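PDB 5WLH: LbaCas13a H328A (C2c2) from Lachnospiraceae bacterium NK4A179, which binds a CRISPR guide RNA and, as a Cas13a nuclease, probably uses it to recognise and cleave target RNA. Local coordinates for residues Gly198-Leu203 with Leu209-Pro214. Residues are numbered along the deposited sequence; the frame is centred on the assembly and turned at random.
Sequences GLKKLL and LPYSDP
The ring of Tyr-211 rests obliquely against the methylenes of Lys-200 and against CA and CB of Lys-201, neighbours on helix 193-206. These are van der Waals contacts: CE2 of Tyr-211 comes 3.7 Å from CA of Lys-201, with CB of that lysine just behind, while CG and CD of Lys-200 pack against the phenol end of the ring, CG lying 3.6 Å from the Tyr-211 OH. The Lys-200 chain, bent at chi2 (149°), crosses the tyrosine at about a right angle and brings its CE to 3.6 Å from CE1 of Tyr-211. Replacing the tyrosine by an alanine would probably open a gap beside the helix, leaving the Lys-200 methylenes without the ring they pack on.

The hydrogen bond across the contact belongs to Lys-201. With CG anti to the backbone N (chi1 179°) and the chain extended beyond, it reaches past the ring, and its NZ donates to Asp-213 O at 3.0 Å, approaching from above the carbonyl plane. The same NZ also bonds to Ile-216 O, so one ammonium group ties two loop carbonyls to the helix.

The carboxylate of Asp-213 instead pairs with Arg-197, one turn earlier than Lys-201, and Lys-200 NZ bridges to Glu-175 and Asp-179 of helix 175-185. At the protein surface, the connection between helices 193-206 and 218-230 thus folds back along the first of them, whose other side packs Leu-202 against helices 158-166 and 218-230.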
ATOM      1  N   GLY A 198     -12.808  29.815  28.492  1.00 25.65           N
ATOM      2  CA  GLY A 198     -14.121  30.380  28.756  1.00 25.08           C
ATOM      3  C   GLY A 198     -15.055  29.370  29.394  1.00 31.18           C
ATOM      4  O   GLY A 198     -15.791  29.686  30.338  1.00 29.65           O
ATOM      5  N   LEU A 199     -15.017  28.131  28.906  1.00 27.31           N
ATOM      6  CA  LEU A 199     -15.877  27.102  29.474  1.00 26.98           C
ATOM      7  C   LEU A 199     -15.478  26.783  30.906  1.00 25.30           C
ATOM      8  O   LEU A 199     -16.339  26.657  31.784  1.00 30.83           O
ATOM      9  CB  LEU A 199     -15.806  25.845  28.610  1.00 27.41           C
ATOM     10  CG  LEU A 199     -16.557  24.631  29.134  1.00 28.22           C
ATOM     11  CD1 LEU A 199     -18.006  25.003  29.466  1.00 28.30           C
ATOM     12  CD2 LEU A 199     -16.501  23.556  28.062  1.00 30.43           C
ATOM     13  N   LYS A 200     -14.178  26.644  31.159  1.00 30.00           N
ATOM     14  CA  LYS A 200     -13.733  26.378  32.520  1.00 30.73           C
ATOM     15  C   LYS A 200     -14.187  27.478  33.474  1.00 28.44           C
ATOM     16  O   LYS A 200     -14.677  27.196  34.571  1.00 26.73           O
ATOM     17  CB  LYS A 200     -12.218  26.237  32.567  1.00 31.35           C
ATOM     18  CG  LYS A 200     -11.709  26.200  34.001  1.00 34.77           C
ATOM     19  CD  LYS A 200     -10.470  25.371  34.152  1.00 40.52           C
ATOM     20  CE  LYS A 200     -10.191  25.128  35.630  1.00 38.11           C
ATOM     21  NZ  LYS A 200      -8.866  24.495  35.800  1.00 39.82           N
ATOM     22  N   LYS A 201     -14.037  28.734  33.062  1.00 27.10           N
ATOM     23  CA  LYS A 201     -14.448  29.857  33.900  1.00 27.67           C
ATOM     24  C   LYS A 201     -15.940  29.803  34.181  1.00 30.05           C
ATOM     25  O   LYS A 201     -16.380  30.014  35.318  1.00 27.13           O
ATOM     26  CB  LYS A 201     -14.082  31.167  33.204  1.00 26.98           C
ATOM     27  CG  LYS A 201     -14.471  32.448  33.925  1.00 28.84           C
ATOM     28  CD  LYS A 201     -13.582  33.602  33.417  1.00 29.16           C
ATOM     29  CE  LYS A 201     -13.948  34.943  34.057  1.00 27.66           C
ATOM     30  NZ  LYS A 201     -13.191  36.079  33.424  1.00 27.32           N
ATOM     31  N   LEU A 202     -16.725  29.497  33.150  1.00 27.64           N
ATOM     32  CA  LEU A 202     -18.163  29.343  33.311  1.00 26.49           C
ATOM     33  C   LEU A 202     -18.497  28.216  34.282  1.00 24.06           C
ATOM     34  O   LEU A 202     -19.360  28.377  35.153  1.00 30.59           O
ATOM     35  CB  LEU A 202     -18.790  29.078  31.946  1.00 26.21           C
ATOM     36  CG  LEU A 202     -20.229  28.585  31.901  1.00 29.20           C
ATOM     37  CD1 LEU A 202     -21.122  29.687  32.329  1.00 33.59           C
ATOM     38  CD2 LEU A 202     -20.574  28.151  30.481  1.00 37.31           C
ATOM     39  N   LEU A 203     -17.824  27.071  34.154  1.00 29.45           N
ATOM     40  CA  LEU A 203     -18.132  25.937  35.024  1.00 27.77           C
ATOM     41  C   LEU A 203     -17.715  26.207  36.463  1.00 31.88           C
ATOM     42  O   LEU A 203     -18.386  25.768  37.404  1.00 30.09           O
ATOM     43  CB  LEU A 203     -17.448  24.673  34.507  1.00 27.69           C
ATOM     44  CG  LEU A 203     -18.082  24.125  33.229  1.00 28.99           C
ATOM     45  CD1 LEU A 203     -17.184  23.060  32.611  1.00 28.90           C
ATOM     46  CD2 LEU A 203     -19.462  23.561  33.553  1.00 31.20           C
ATOM     47  N   LEU A 209     -17.036  27.808  42.655  1.00 37.87           N
ATOM     48  CA  LEU A 209     -15.653  27.543  43.015  1.00 35.48           C
ATOM     49  C   LEU A 209     -14.816  28.768  42.690  1.00 36.73           C
ATOM     50  O   LEU A 209     -14.940  29.310  41.584  1.00 32.42           O
ATOM     51  CB  LEU A 209     -15.113  26.313  42.263  1.00 38.15           C
ATOM     52  CG  LEU A 209     -15.923  25.017  42.456  1.00 37.24           C
ATOM     53  CD1 LEU A 209     -15.367  23.875  41.610  1.00 36.75           C
ATOM     54  CD2 LEU A 209     -15.972  24.615  43.941  1.00 37.51           C
ATOM     55  N   PRO A 210     -13.997  29.261  43.618  1.00 35.77           N
ATOM     56  CA  PRO A 210     -13.200  30.455  43.318  1.00 33.32           C
ATOM     57  C   PRO A 210     -12.279  30.196  42.141  1.00 31.32           C
ATOM     58  O   PRO A 210     -11.608  29.163  42.067  1.00 33.00           O
ATOM     59  CB  PRO A 210     -12.419  30.699  44.614  1.00 35.59           C
ATOM     60  CG  PRO A 210     -13.272  30.083  45.671  1.00 34.81           C
ATOM     61  CD  PRO A 210     -13.843  28.844  45.021  1.00 37.59           C
ATOM     62  N   TYR A 211     -12.269  31.145  41.212  1.00 30.07           N
ATOM     63  CA  TYR A 211     -11.520  30.981  39.982  1.00 31.57           C
ATOM     64  C   TYR A 211     -11.248  32.346  39.385  1.00 27.18           C
ATOM     65  O   TYR A 211     -12.123  33.216  39.374  1.00 32.98           O
ATOM     66  CB  TYR A 211     -12.291  30.117  38.985  1.00 31.83           C
ATOM     67  CG  TYR A 211     -11.477  29.768  37.782  1.00 30.18           C
ATOM     68  CD1 TYR A 211     -10.411  28.890  37.882  1.00 28.81           C
ATOM     69  CD2 TYR A 211     -11.781  30.298  36.541  1.00 30.50           C
ATOM     70  CE1 TYR A 211      -9.663  28.550  36.780  1.00 31.42           C
ATOM     71  CE2 TYR A 211     -11.031  29.961  35.424  1.00 28.90           C
ATOM     72  CZ  TYR A 211      -9.980  29.085  35.556  1.00 29.89           C
ATOM     73  OH  TYR A 211      -9.211  28.760  34.471  1.00 31.66           O
ATOM     74  N   SER A 212     -10.042  32.516  38.859  1.00 32.77           N
ATOM     75  CA  SER A 212      -9.695  33.743  38.168  1.00 32.27           C
ATOM     76  C   SER A 212      -9.060  33.398  36.834  1.00 25.80           C
ATOM     77  O   SER A 212      -8.146  32.570  36.771  1.00 27.89           O
ATOM     78  CB  SER A 212      -8.764  34.609  39.026  1.00 36.88           C
ATOM     79  OG  SER A 212      -9.485  35.084  40.153  1.00 34.04           O
ATOM     80  N   ASP A 213      -9.616  33.977  35.775  1.00 25.46           N
ATOM     81  CA  ASP A 213      -8.988  34.019  34.452  1.00 29.30           C
ATOM     82  C   ASP A 213      -9.374  35.360  33.842  1.00 29.81           C
ATOM     83  O   ASP A 213     -10.264  35.447  32.990  1.00 31.06           O
ATOM     84  CB  ASP A 213      -9.432  32.839  33.579  1.00 27.82           C
ATOM     85  CG  ASP A 213      -8.495  32.603  32.409  1.00 33.38           C
ATOM     86  OD1 ASP A 213      -7.693  33.514  32.105  1.00 36.96           O
ATOM     87  OD2 ASP A 213      -8.558  31.516  31.791  1.00 35.62           O
ATOM     88  N   PRO A 214      -8.723  36.445  34.277  1.00 35.01           N
ATOM     89  CA  PRO A 214      -9.220  37.792  33.938  1.00 34.38           C
ATOM     90  C   PRO A 214      -9.187  38.129  32.449  1.00 32.74           C
ATOM     91  O   PRO A 214     -10.026  38.914  31.997  1.00 34.21           O
ATOM     92  CB  PRO A 214      -8.303  38.725  34.754  1.00 33.94           C
ATOM     93  CG  PRO A 214      -7.114  37.866  35.181  1.00 33.13           C
ATOM     94  CD  PRO A 214      -7.619  36.463  35.258  1.00 31.41           C
TER